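Maltose/maltodextrin transport permease homologue (Bdellovibrio bacteriovorus HD100, PDB 6FFL) binds maltotriose through its MalE solute-binding domain, the part in this chain, which is fused to the MalF permease of a probable maltodextrin ABC transporter. Local coordinates at residues Q91-A97 / S312-R317; Y106-V112 / G268-S273; L193-Q198 / P368-A372; E176-K180 / V347-W351. All coordinates share one frame; numbering follows the deposited sequence. Where two conformers were deposited one is given.

How the interactions relate
Interactions 1 and 2 adjoin in one lobe of the periplasmic binding-protein fold, their centres about 10 Å apart. Interaction 2 is a buried antiparallel strand pairing, nested along the chain inside the loop that interaction 1 closes nearer the surface. The two are stitched together: Ser-312 OG and the carbonyl of Ala-97 both bond to Gly-109. Interactions 3 and 4 lie about 14 Å apart and carry no polar bond between their segments; helix 346-362 of interaction 4 directly precedes helix 368-384 of interaction 3. Interaction 3 is partly buried helix packing, whereas interaction 4 is buried and backs residues that hold the sugar. Backbone bonds and a salt bridge thus give way to apolar packing.

Interaction 1 (Q91-A97 / S312-R317); sequences QNFDPLA and SNLQAR
Asp-94 and Phe-93 meet Ser-312, Asn-313 and Leu-314 where two loops of the solute-binding protein fold join through a single beta bridge, Phe-93 with Asn-313. Leu-314 N donates to Asn-92 O (3.0 Å, nearly straight), and Asp-94 N donates to Ser-312 O (2.9 Å), so the loops are gripped on both sides of Phe-93. Arg-317 NH2 forms a salt bridge with Asp-94, 2.8 Å from OD2, in the guanidinium plane and on the oxygen's anti lone pair. The carbonyl of Asn-92 also takes a water that in turn accepts from Gln-315 N.

Beside these bonds, the Phe-93 ring turns its edge to Ser-312 OG, 3.5 Å from CD1, while the amide plane of Asn-313 stands perpendicular to the ring. Leu-314 CD2 lies over one face of the Arg-317 guanidinium, toward the rim.

Further out, Ser-312 OG is hydrogen-bonded to Gly-109 O, which ties the loop to strand 104-109. Arg-317 is extended from CG to NE, and its NE bonds back to Pro-311 O. Each loop is shaped by a side-chain oxygen: Asn-313 OD1 accepts from Ala-316 N in an Asx motif, and Asp-94 OD1 makes an Asx turn, taking Leu-96 N from above the carboxylate plane.

Interaction 2 (Y106-V112 / G268-S273); sequences YMIGDAV and GTKGYS
Met-107 lies along Gly-271 where strand 104-109 pairs antiparallel with strand 266-274, within the main mixed sheet of one lobe of the periplasmic binding-protein fold. Its CB is 3.9 Å from Ser-273 OG, and CG, placed anti to the backbone N (chi1 168°), runs against the backbone of Gly-271, 3.6 Å from its C. SD continues to Gly-271 N at 3.6 Å and also meets Thr-269 CG2. The chain then bends at chi3 (-69°), which swings the terminal CE back to Gly-271 O. From CG to CE the side chain therefore follows one glycine, whose lack of a side chain leaves the room it occupies. Met-107 also touches Val-69 of helix 69-74.

The strands are joined at the hydrogen-bonded pair Ile-108 and Tyr-272. Ile-108 N donates to Tyr-272 O, and Tyr-272 N to Ile-108 O (2.9 Å). Ile-108 and Tyr-272 lie on the same face of the sheet, where both pack on Leu-291 of helix 281-294.

Side-chain hydroxyls extend the pairing at both ends. Ser-273 OG donates to Tyr-106 O at 2.8 Å. A water links Tyr-272 OH to Asp-110 OD2, while Asp-110 OD1 is held by Tyr-63. Lys-270, whose NZ bonds to Asn-114, belongs to the sugar pocket and touches the bound maltotriose. At the far end Thr-269 OG1 donates to Ala-111 O at 2.6 Å, nearly in line with the carbonyl.

Interaction 3 (L193-Q198 / P368-A372); sequences LKDTFQ and PQAAA
Phe-197 presents the edge of its ring to helix 368-384: Pro-368 O lies in the ring plane, 3.7 Å from CD2, and Ala-372 N approaches the same edge at CE2. One face is overlain towards its rim by Leu-193 O, one turn earlier in its own helix, about 3.4 Å above the plane. Ala-371 CB comes in obliquely, 3.7 Å from CE2. The ring is directed there with CG anti to the carbonyl carbon (chi1 -73°), and it also stacks with Tyr-358.

The pyrrolidine of Pro-368, in the first turn of its helix, carries much of the rest of this helix-helix contact. Its CB meets Phe-197 CB at 3.9 Å and lies 3.7 Å from Gln-198 CG, with Pro-368 CG close behind; the glutamine and proline side chains cross at about a right angle. Lys-194 flanks the proline with its aliphatic part, CD lying 3.9 Å from Gln-369 CB. The lysine chain then bends at chi3 and chi4, taking NZ away from the second helix to a salt bridge with its neighbour Asp-195. At the other end Leu-193 CD2 touches Ala-372 CB at 4.0 Å.

The small alanines suit an approach of 8.5 Å between the axes of the short segments, whose directions are 132° apart. Helix 346-362 joins both partners: Leu-193 rests on Leu-354, Ala-371 on Gln-357 and Val-361, and Tyr-358 OH bonds to Phe-197 O. Helix 170-173 packs on Leu-193 and Thr-196 of helix 191-205.

Interaction 4 (E176-K180 / V347-W351); sequences EAFLK and VRAVW. With GLC (alpha-D-glucopyranose), chain B.
Phe-178 and Leu-179, in a loop, pack on one side of helix 346-362 while Arg-348 and Trp-351 of that helix hold the sugar of the maltodextrin pocket. The apolar contacts set a ring atom and a leucine methyl against valine methyls. Phe-178 CD1 meets Val-350 CG1 at 3.7 Å, its ring directed to the helix by a chi1 of 64° that sets CG between the backbone N and carbonyl carbon. Leu-179 CD2 touches Val-347 CG2, also at 3.7 Å, the two side chains crossing at about a right angle.

The one aromatic pair is oblique: Phe-178 and the six-membered ring of Trp-351 have planes 47° apart, and Phe-178 CZ approaches Trp-351 CH2 at 4.1 Å. Trp-351 in turn lays one indole face against the glucose, with CD1 3.6 Å from C4, in the carbohydrate-aromatic packing common in sugar-binding proteins.

Arg-348 supplies hydrogen bonds to the sugar. Its NH2 donates to glucose O4 at 2.9 Å; NH1 donates to O3 at 3.1 Å and more weakly to O4. Asp-352 forms a salt bridge with the same NH2, consistent with a role in orienting the guanidinium.

Leu-266 of strand 266-274 touches both Phe-178 and Trp-351, helix 164-167 packs on Trp-351, and helix 368-384 meets Ala-349.

Interaction 1 (Q91-A97 / S312-R317)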
loop_
_atom_site.group_PDB
_atom_site.type_symbol
_atom_site.label_atom_id
_atom_site.label_comp_id
_atom_site.label_asym_id
_atom_site.label_seq_id
_atom_site.Cartn_x
_atom_site.Cartn_y
_atom_site.Cartn_z
ATOM N N GLN A 91 21.177 -3.679 9.303
ATOM C CA GLN A 91 20.947 -4.961 9.961
ATOM C C GLN A 91 20.022 -4.843 11.168
ATOM O O GLN A 91 19.566 -5.871 11.676
ATOM C CB GLN A 91 22.279 -5.599 10.384
ATOM C CG GLN A 91 23.227 -4.664 11.115
ATOM C CD GLN A 91 24.444 -5.366 11.719
ATOM O OE1 GLN A 91 24.416 -5.820 12.868
ATOM N NE2 GLN A 91 25.525 -5.434 10.950
ATOM N N ASN A 92 19.733 -3.627 11.629
ATOM C CA ASN A 92 18.848 -3.433 12.774
ATOM C C ASN A 92 17.382 -3.406 12.381
ATOM O O ASN A 92 16.519 -3.272 13.264
ATOM C CB ASN A 92 19.197 -2.132 13.507
ATOM C CG ASN A 92 20.588 -2.151 14.107
ATOM O OD1 ASN A 92 21.252 -1.113 14.184
ATOM N ND2 ASN A 92 21.048 -3.329 14.524
ATOM N N PHE A 93 17.080 -3.521 11.089
ATOM C CA PHE A 93 15.718 -3.420 10.583
ATOM C C PHE A 93 15.345 -4.683 9.819
ATOM O O PHE A 93 16.197 -5.336 9.208
ATOM C CB PHE A 93 15.561 -2.181 9.672
ATOM C CG PHE A 93 15.938 -0.887 10.352
ATOM C CD1 PHE A 93 14.991 -0.133 11.015
ATOM C CD2 PHE A 93 17.253 -0.448 10.357
ATOM C CE1 PHE A 93 15.346 1.055 11.656
ATOM C CE2 PHE A 93 17.607 0.734 10.988
ATOM C CZ PHE A 93 16.656 1.485 11.638
ATOM N N ASP A 94 14.058 -5.028 9.887
ATOM C CA ASP A 94 13.466 -6.008 8.988
ATOM C C ASP A 94 13.898 -5.716 7.550
ATOM O O ASP A 94 13.736 -4.582 7.086
ATOM C CB ASP A 94 11.942 -5.909 9.103
ATOM C CG ASP A 94 11.194 -7.045 8.399
ATOM O OD1 ASP A 94 11.672 -7.580 7.382
ATOM O OD2 ASP A 94 10.094 -7.395 8.877
ATOM N N PRO A 95 14.450 -6.693 6.822
ATOM C CA PRO A 95 14.849 -6.423 5.425
ATOM C C PRO A 95 13.714 -5.939 4.542
ATOM O O PRO A 95 13.978 -5.259 3.544
ATOM C CB PRO A 95 15.385 -7.775 4.944
ATOM C CG PRO A 95 15.805 -8.479 6.207
ATOM C CD PRO A 95 14.804 -8.057 7.243
ATOM N N LEU A 96 12.459 -6.263 4.870
ATOM C CA LEU A 96 11.335 -5.739 4.092
ATOM C C LEU A 96 11.244 -4.224 4.152
ATOM O O LEU A 96 10.660 -3.607 3.254
ATOM C CB LEU A 96 10.021 -6.343 4.594
ATOM C CG LEU A 96 9.756 -7.792 4.189
ATOM C CD1 LEU A 96 8.593 -8.344 5.013
ATOM C CD2 LEU A 96 9.462 -7.889 2.693
ATOM N N ALA A 97 11.810 -3.609 5.184
ATOM C CA ALA A 97 11.801 -2.160 5.300
ATOM C C ALA A 97 12.955 -1.503 4.566
ATOM O O ALA A 97 13.003 -0.273 4.510
ATOM C CB ALA A 97 11.862 -1.746 6.766
ATOM N N SER A 312 9.616 -1.262 11.820
ATOM C CA SER A 312 10.657 -1.913 11.040
ATOM C C SER A 312 11.872 -2.272 11.886
ATOM O O SER A 312 12.595 -3.218 11.555
ATOM C CB SER A 312 11.079 -1.001 9.892
ATOM O OG SER A 312 11.530 0.240 10.394
ATOM N N ASN A 313 12.133 -1.523 12.958
ATOM C CA ASN A 313 13.277 -1.815 13.809
ATOM C C ASN A 313 12.989 -3.061 14.644
ATOM O O ASN A 313 11.932 -3.167 15.268
ATOM C CB ASN A 313 13.585 -0.619 14.706
ATOM C CG ASN A 313 14.753 -0.878 15.630
ATOM O OD1 ASN A 313 14.621 -1.588 16.621
ATOM N ND2 ASN A 313 15.915 -0.307 15.298
ATOM N N LEU A 314 13.921 -4.017 14.628
ATOM C CA LEU A 314 13.658 -5.322 15.227
ATOM C C LEU A 314 13.550 -5.231 16.743
ATOM O O LEU A 314 12.649 -5.835 17.336
ATOM C CB LEU A 314 14.749 -6.322 14.817
ATOM C CG LEU A 314 14.831 -6.570 13.294
ATOM C CD1 LEU A 314 15.986 -7.491 12.927
ATOM C CD2 LEU A 314 13.507 -7.113 12.732
ATOM N N GLN A 315 14.452 -4.487 17.396
ATOM C CA GLN A 315 14.360 -4.366 18.848
ATOM C C GLN A 315 13.116 -3.592 19.283
ATOM O O GLN A 315 12.585 -3.844 20.372
ATOM C CB GLN A 315 15.615 -3.701 19.426
ATOM C CG GLN A 315 15.724 -3.771 20.973
ATOM C CD GLN A 315 15.663 -5.193 21.534
ATOM O OE1 GLN A 315 16.050 -6.152 20.879
ATOM N NE2 GLN A 315 15.188 -5.321 22.778
ATOM N N ALA A 316 12.643 -2.650 18.465
ATOM C CA ALA A 316 11.441 -1.896 18.827
ATOM C C ALA A 316 10.222 -2.804 18.965
ATOM O O ALA A 316 9.272 -2.464 19.685
ATOM C CB ALA A 316 11.154 -0.812 17.786
ATOM N N ARG A 317 10.226 -3.950 18.283
ATOM C CA ARG A 317 9.114 -4.887 18.355
ATOM C C ARG A 317 9.003 -5.574 19.710
ATOM O O ARG A 317 7.999 -6.251 19.956
ATOM C CB ARG A 317 9.251 -5.937 17.260
ATOM C CG ARG A 317 9.183 -5.359 15.845
ATOM C CD ARG A 317 9.377 -6.422 14.795
ATOM N NE ARG A 317 9.250 -5.859 13.451
ATOM C CZ ARG A 317 9.433 -6.545 12.329
ATOM N NH1 ARG A 317 9.765 -7.829 12.379
ATOM N NH2 ARG A 317 9.283 -5.940 11.155
HETATM O O HOH W 1 17.073 -3.636 16.014
#

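Interaction 2 (Y106-V112 / G268-S273)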
loop_
_atom_site.group_PDB
_atom_site.type_symbol
_atom_site.label_atom_id
_atom_site.label_comp_id
_atom_site.label_asym_id
_atom_site.label_seq_id
_atom_site.Cartn_x
_atom_site.Cartn_y
_atom_site.Cartn_z
ATOM N N TYR A 106 18.221 2.150 -1.239
ATOM C CA TYR A 106 17.785 3.499 -1.567
ATOM C C TYR A 106 16.682 4.015 -0.650
ATOM O O TYR A 106 16.306 5.187 -0.761
ATOM C CB TYR A 106 17.314 3.566 -3.036
ATOM C CG TYR A 106 18.459 3.426 -4.032
ATOM C CD1 TYR A 106 19.273 4.507 -4.339
ATOM C CD2 TYR A 106 18.709 2.215 -4.665
ATOM C CE1 TYR A 106 20.321 4.385 -5.259
ATOM C CE2 TYR A 106 19.751 2.079 -5.571
ATOM C CZ TYR A 106 20.544 3.161 -5.864
ATOM O OH TYR A 106 21.569 3.015 -6.766
ATOM N N MET A 107 16.161 3.182 0.254
ATOM C CA MET A 107 15.009 3.550 1.058
ATOM C C MET A 107 15.120 2.892 2.427
ATOM O O MET A 107 15.576 1.750 2.526
ATOM C CB MET A 107 13.704 3.112 0.371
ATOM C CG MET A 107 12.491 3.197 1.259
ATOM S SD MET A 107 10.961 2.663 0.466
ATOM C CE MET A 107 10.703 3.976 -0.738
ATOM N N ILE A 108 14.696 3.596 3.476
ATOM C CA ILE A 108 14.509 2.961 4.778
ATOM C C ILE A 108 13.112 3.298 5.286
ATOM O O ILE A 108 12.754 4.478 5.417
ATOM C CB ILE A 108 15.583 3.367 5.807
ATOM C CG1 ILE A 108 15.206 2.813 7.178
ATOM C CG2 ILE A 108 15.762 4.889 5.878
ATOM C CD1 ILE A 108 15.413 1.317 7.272
ATOM N N GLY A 109 12.329 2.260 5.572
ATOM C CA GLY A 109 10.985 2.440 6.073
ATOM C C GLY A 109 10.915 2.416 7.588
ATOM O O GLY A 109 11.769 1.839 8.258
ATOM N N ASP A 110 9.869 3.065 8.110
ATOM C CA ASP A 110 9.648 3.133 9.544
ATOM C C ASP A 110 8.720 2.038 10.048
ATOM O O ASP A 110 8.570 1.881 11.265
ATOM C CB ASP A 110 9.101 4.517 9.931
ATOM C CG ASP A 110 7.894 4.951 9.095
ATOM O OD1 ASP A 110 7.670 4.412 7.987
ATOM O OD2 ASP A 110 7.169 5.865 9.555
ATOM N N ALA A 111 8.114 1.272 9.146
ATOM C CA ALA A 111 7.213 0.198 9.535
ATOM C C ALA A 111 7.308 -0.900 8.488
ATOM O O ALA A 111 7.966 -0.753 7.457
ATOM C CB ALA A 111 5.766 0.701 9.685
ATOM N N VAL A 112 6.663 -2.018 8.761
ATOM C CA VAL A 112 6.573 -3.104 7.796
ATOM C C VAL A 112 5.105 -3.478 7.667
ATOM O O VAL A 112 4.379 -3.545 8.665
ATOM C CB VAL A 112 7.440 -4.314 8.217
ATOM C CG1 VAL A 112 7.126 -5.546 7.390
ATOM C CG2 VAL A 112 8.934 -3.954 8.082
ATOM N N GLY A 268 5.420 -5.171 2.238
ATOM C CA GLY A 268 6.612 -4.365 2.059
ATOM C C GLY A 268 6.716 -3.233 3.054
ATOM O O GLY A 268 6.522 -3.437 4.250
ATOM N N THR A 269 7.020 -2.034 2.569
ATOM C CA THR A 269 7.178 -0.892 3.451
ATOM C C THR A 269 6.811 0.376 2.697
ATOM O O THR A 269 6.606 0.374 1.479
ATOM C CB THR A 269 8.619 -0.808 4.000
ATOM O OG1 THR A 269 8.661 0.098 5.113
ATOM C CG2 THR A 269 9.599 -0.319 2.925
ATOM N N LYS A 270 6.720 1.463 3.444
ATOM C CA LYS A 270 6.807 2.810 2.900
ATOM C C LYS A 270 7.949 3.491 3.640
ATOM O O LYS A 270 8.064 3.351 4.860
ATOM C CB LYS A 270 5.478 3.568 3.064
ATOM C CG LYS A 270 4.287 2.901 2.331
ATOM C CD LYS A 270 2.961 3.554 2.696
ATOM C CE LYS A 270 2.509 3.149 4.106
ATOM N NZ LYS A 270 2.275 1.675 4.238
ATOM N N GLY A 271 8.837 4.157 2.907
ATOM C CA GLY A 271 10.029 4.637 3.573
ATOM C C GLY A 271 10.622 5.857 2.909
ATOM O O GLY A 271 10.119 6.351 1.898
ATOM N N TYR A 272 11.724 6.324 3.503
ATOM C CA TYR A 272 12.367 7.583 3.152
ATOM C C TYR A 272 13.527 7.370 2.187
ATOM O O TYR A 272 14.299 6.414 2.323
ATOM C CB TYR A 272 12.877 8.287 4.414
ATOM C CG TYR A 272 11.785 8.628 5.419
ATOM C CD1 TYR A 272 11.086 9.830 5.322
ATOM C CD2 TYR A 272 11.467 7.761 6.460
ATOM C CE1 TYR A 272 10.101 10.162 6.230
ATOM C CE2 TYR A 272 10.465 8.075 7.373
ATOM C CZ TYR A 272 9.787 9.283 7.249
ATOM O OH TYR A 272 8.788 9.616 8.141
ATOM N N SER A 273 13.635 8.269 1.210
ATOM C CA SER A 273 14.795 8.362 0.335
ATOM C C SER A 273 15.317 9.787 0.372
ATOM O O SER A 273 14.559 10.724 0.622
ATOM C CB SER A 273 14.458 7.985 -1.122
ATOM O OG SER A 273 13.953 6.656 -1.228
HETATM O O HOH W 2 8.513 8.142 10.261
#

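Interaction 3 (L193-Q198 / P368-A372)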
loop_
_atom_site.group_PDB
_atom_site.type_symbol
_atom_site.label_atom_id
_atom_site.label_comp_id
_atom_site.label_asym_id
_atom_site.label_seq_id
_atom_site.Cartn_x
_atom_site.Cartn_y
_atom_site.Cartn_z
ATOM N N LEU A 193 -4.810 -13.725 -14.702
ATOM C CA LEU A 193 -5.276 -12.341 -14.767
ATOM C C LEU A 193 -6.679 -12.257 -15.361
ATOM O O LEU A 193 -7.519 -11.493 -14.869
ATOM C CB LEU A 193 -4.298 -11.472 -15.562
ATOM C CG LEU A 193 -4.686 -9.991 -15.582
ATOM C CD1 LEU A 193 -4.745 -9.384 -14.159
ATOM C CD2 LEU A 193 -3.744 -9.188 -16.492
ATOM N N LYS A 194 -6.957 -13.025 -16.422
ATOM C CA LYS A 194 -8.315 -13.049 -16.963
ATOM C C LYS A 194 -9.317 -13.439 -15.880
ATOM O O LYS A 194 -10.366 -12.797 -15.726
ATOM C CB LYS A 194 -8.395 -14.015 -18.146
ATOM C CG LYS A 194 -9.797 -14.158 -18.742
ATOM C CD LYS A 194 -9.872 -15.373 -19.650
ATOM C CE LYS A 194 -9.586 -16.651 -18.872
ATOM N NZ LYS A 194 -10.830 -17.411 -18.572
ATOM N N ASP A 195 -8.989 -14.474 -15.097
ATOM C CA ASP A 195 -9.897 -14.955 -14.057
ATOM C C ASP A 195 -10.079 -13.912 -12.955
ATOM O O ASP A 195 -11.173 -13.784 -12.384
ATOM C CB ASP A 195 -9.370 -16.266 -13.460
ATOM C CG ASP A 195 -9.609 -17.478 -14.362
ATOM O OD1 ASP A 195 -10.340 -17.369 -15.371
ATOM O OD2 ASP A 195 -9.057 -18.553 -14.051
ATOM N N THR A 196 -9.015 -13.171 -12.637
ATOM C CA THR A 196 -9.111 -12.083 -11.666
ATOM C C THR A 196 -10.053 -10.994 -12.159
ATOM O O THR A 196 -10.922 -10.517 -11.416
ATOM C CB THR A 196 -7.717 -11.495 -11.404
ATOM O OG1 THR A 196 -6.882 -12.496 -10.804
ATOM C CG2 THR A 196 -7.808 -10.312 -10.458
ATOM N N PHE A 197 -9.861 -10.559 -13.406
ATOM C CA PHE A 197 -10.787 -9.622 -14.027
ATOM C C PHE A 197 -12.219 -10.126 -13.941
ATOM O O PHE A 197 -13.138 -9.363 -13.612
ATOM C CB PHE A 197 -10.418 -9.401 -15.497
ATOM C CG PHE A 197 -9.180 -8.575 -15.708
ATOM C CD1 PHE A 197 -8.597 -7.869 -14.665
ATOM C CD2 PHE A 197 -8.583 -8.525 -16.962
ATOM C CE1 PHE A 197 -7.462 -7.097 -14.878
ATOM C CE2 PHE A 197 -7.437 -7.764 -17.183
ATOM C CZ PHE A 197 -6.874 -7.052 -16.127
ATOM N N GLN A 198 -12.434 -11.411 -14.243
ATOM C CA GLN A 198 -13.801 -11.920 -14.264
ATOM C C GLN A 198 -14.372 -12.058 -12.863
ATOM O O GLN A 198 -15.580 -11.861 -12.674
ATOM C CB GLN A 198 -13.871 -13.257 -15.008
ATOM C CG GLN A 198 -13.246 -13.202 -16.398
ATOM C CD GLN A 198 -13.420 -14.479 -17.211
ATOM O OE1 GLN A 198 -13.986 -14.453 -18.308
ATOM N NE2 GLN A 198 -12.928 -15.597 -16.683
ATOM N N PRO A 368 -12.379 -9.454 -20.744
ATOM C CA PRO A 368 -11.237 -9.784 -19.865
ATOM C C PRO A 368 -10.053 -10.452 -20.555
ATOM O O PRO A 368 -8.899 -10.077 -20.283
ATOM C CB PRO A 368 -11.880 -10.706 -18.818
ATOM C CG PRO A 368 -13.288 -10.225 -18.726
ATOM C CD PRO A 368 -13.675 -9.817 -20.139
ATOM N N GLN A 369 -10.287 -11.430 -21.434
ATOM C CA GLN A 369 -9.157 -12.088 -22.088
ATOM C C GLN A 369 -8.362 -11.107 -22.947
ATOM O O GLN A 369 -7.125 -11.073 -22.889
ATOM C CB GLN A 369 -9.636 -13.267 -22.932
ATOM C CG GLN A 369 -8.479 -14.042 -23.553
ATOM C CD GLN A 369 -8.933 -15.317 -24.230
ATOM O OE1 GLN A 369 -9.525 -16.189 -23.597
ATOM N NE2 GLN A 369 -8.662 -15.429 -25.522
ATOM N N ALA A 370 -9.058 -10.298 -23.752
ATOM C CA ALA A 370 -8.377 -9.298 -24.574
ATOM C C ALA A 370 -7.603 -8.312 -23.706
ATOM O O ALA A 370 -6.497 -7.884 -24.062
ATOM C CB ALA A 370 -9.397 -8.565 -25.451
ATOM N N ALA A 371 -8.162 -7.948 -22.552
ATOM C CA ALA A 371 -7.484 -6.997 -21.674
ATOM C C ALA A 371 -6.195 -7.572 -21.093
ATOM O O ALA A 371 -5.197 -6.852 -20.959
ATOM C CB ALA A 371 -8.419 -6.572 -20.552
ATOM N N ALA A 372 -6.199 -8.857 -20.718
ATOM C CA ALA A 372 -4.963 -9.478 -20.241
ATOM C C ALA A 372 -3.913 -9.517 -21.342
ATOM O O ALA A 372 -2.728 -9.251 -21.095
ATOM C CB ALA A 372 -5.248 -10.890 -19.724
#

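Interaction 4 (E176-K180 / V347-W351)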
loop_
_atom_site.group_PDB
_atom_site.type_symbol
_atom_site.label_atom_id
_atom_site.label_comp_id
_atom_site.label_asym_id
_atom_site.label_seq_id
_atom_site.Cartn_x
_atom_site.Cartn_y
_atom_site.Cartn_z
ATOM N N GLU A 176 -0.773 -17.943 -12.109
ATOM C CA GLU A 176 0.581 -17.417 -12.132
ATOM C C GLU A 176 0.663 -16.034 -11.484
ATOM O O GLU A 176 -0.263 -15.223 -11.580
ATOM C CB GLU A 176 1.081 -17.340 -13.573
ATOM C CG GLU A 176 1.196 -18.675 -14.284
ATOM C CD GLU A 176 1.063 -18.544 -15.787
ATOM O OE1 GLU A 176 -0.085 -18.592 -16.298
ATOM O OE2 GLU A 176 2.110 -18.384 -16.456
ATOM N N ALA A 177 1.801 -15.764 -10.841
ATOM C CA ALA A 177 2.127 -14.419 -10.379
ATOM C C ALA A 177 2.196 -13.454 -11.561
ATOM O O ALA A 177 2.390 -13.857 -12.707
ATOM C CB ALA A 177 3.462 -14.417 -9.628
ATOM N N PHE A 178 2.059 -12.154 -11.278
ATOM C CA PHE A 178 2.035 -11.187 -12.375
ATOM C C PHE A 178 3.424 -10.776 -12.839
ATOM O O PHE A 178 3.542 -10.075 -13.846
ATOM C CB PHE A 178 1.209 -9.941 -12.003
ATOM C CG PHE A 178 1.774 -9.116 -10.860
ATOM C CD1 PHE A 178 2.780 -8.191 -11.080
ATOM C CD2 PHE A 178 1.232 -9.214 -9.582
ATOM C CE1 PHE A 178 3.283 -7.414 -10.041
ATOM C CE2 PHE A 178 1.724 -8.435 -8.532
ATOM C CZ PHE A 178 2.754 -7.532 -8.767
ATOM N N LEU A 179 4.466 -11.190 -12.134
ATOM C CA LEU A 179 5.847 -10.970 -12.538
ATOM C C LEU A 179 6.542 -12.321 -12.529
ATOM O O LEU A 179 6.343 -13.113 -11.605
ATOM C CB LEU A 179 6.531 -9.998 -11.562
ATOM C CG LEU A 179 7.715 -9.110 -11.911
ATOM C CD1 LEU A 179 7.444 -8.283 -13.158
ATOM C CD2 LEU A 179 8.003 -8.213 -10.704
ATOM N N LYS A 180 7.335 -12.598 -13.559
ATOM C CA LYS A 180 8.051 -13.863 -13.596
ATOM C C LYS A 180 9.133 -13.895 -12.517
ATOM O O LYS A 180 9.392 -12.908 -11.823
ATOM C CB LYS A 180 8.665 -14.095 -14.973
ATOM C CG LYS A 180 7.655 -14.451 -16.042
ATOM C CD LYS A 180 8.344 -14.703 -17.364
ATOM C CE LYS A 180 7.387 -15.313 -18.370
ATOM N NZ LYS A 180 8.070 -15.661 -19.650
ATOM N N VAL A 347 8.193 -3.005 -12.659
ATOM C CA VAL A 347 6.914 -3.120 -11.956
ATOM C C VAL A 347 6.037 -1.910 -12.237
ATOM O O VAL A 347 4.805 -2.016 -12.287
ATOM C CB VAL A 347 7.155 -3.299 -10.441
ATOM C CG1 VAL A 347 5.840 -3.298 -9.676
ATOM C CG2 VAL A 347 7.904 -4.579 -10.187
ATOM N N ARG A 348 6.658 -0.750 -12.439
ATOM C CA ARG A 348 5.917 0.461 -12.770
ATOM C C ARG A 348 5.130 0.284 -14.064
ATOM O O ARG A 348 3.959 0.676 -14.150
ATOM C CB ARG A 348 6.898 1.632 -12.879
ATOM C CG ARG A 348 6.296 2.913 -13.383
ATOM C CD ARG A 348 5.588 3.638 -12.262
ATOM N NE ARG A 348 4.143 3.417 -12.272
ATOM C CZ ARG A 348 3.443 3.040 -11.203
ATOM N NH1 ARG A 348 4.052 2.819 -10.049
ATOM N NH2 ARG A 348 2.127 2.909 -11.292
ATOM N N ALA A 349 5.764 -0.302 -15.086
ATOM C CA ALA A 349 5.069 -0.581 -16.334
ATOM C C ALA A 349 3.913 -1.548 -16.117
ATOM O O ALA A 349 2.853 -1.411 -16.744
ATOM C CB ALA A 349 6.048 -1.153 -17.361
ATOM N N VAL A 350 4.103 -2.539 -15.242
ATOM C CA VAL A 350 3.037 -3.498 -14.960
ATOM C C VAL A 350 1.847 -2.794 -14.322
ATOM O O VAL A 350 0.699 -2.984 -14.745
ATOM C CB VAL A 350 3.550 -4.648 -14.077
ATOM C CG1 VAL A 350 2.372 -5.501 -13.604
ATOM C CG2 VAL A 350 4.542 -5.520 -14.850
ATOM N N TRP A 351 2.096 -1.976 -13.293
ATOM C CA TRP A 351 0.988 -1.267 -12.650
ATOM C C TRP A 351 0.249 -0.380 -13.644
ATOM O O TRP A 351 -0.988 -0.332 -13.657
ATOM C CB TRP A 351 1.495 -0.395 -11.501
ATOM C CG TRP A 351 2.009 -1.091 -10.294
ATOM C CD1 TRP A 351 3.165 -0.793 -9.629
ATOM C CD2 TRP A 351 1.382 -2.160 -9.554
ATOM N NE1 TRP A 351 3.305 -1.619 -8.531
ATOM C CE2 TRP A 351 2.227 -2.464 -8.465
ATOM C CE3 TRP A 351 0.192 -2.889 -9.709
ATOM C CZ2 TRP A 351 1.930 -3.466 -7.541
ATOM C CZ3 TRP A 351 -0.098 -3.890 -8.786
ATOM C CH2 TRP A 351 0.766 -4.163 -7.717
HETATM C C1 GLC B . 0.787 0.535 -4.988
HETATM C C2 GLC B . 2.191 0.879 -5.490
HETATM C C3 GLC B . 2.095 1.963 -6.569
HETATM C C4 GLC B . 1.185 1.500 -7.692
HETATM C C5 GLC B . -0.192 1.115 -7.131
HETATM C C6 GLC B . -1.036 0.451 -8.214
HETATM O O2 GLC B . 3.036 1.309 -4.404
HETATM O O3 GLC B . 3.405 2.237 -7.113
HETATM O O4 GLC B . 1.042 2.563 -8.646
HETATM O O5 GLC B . -0.017 0.135 -6.101
HETATM O O6 GLC B . -2.416 0.315 -7.813
#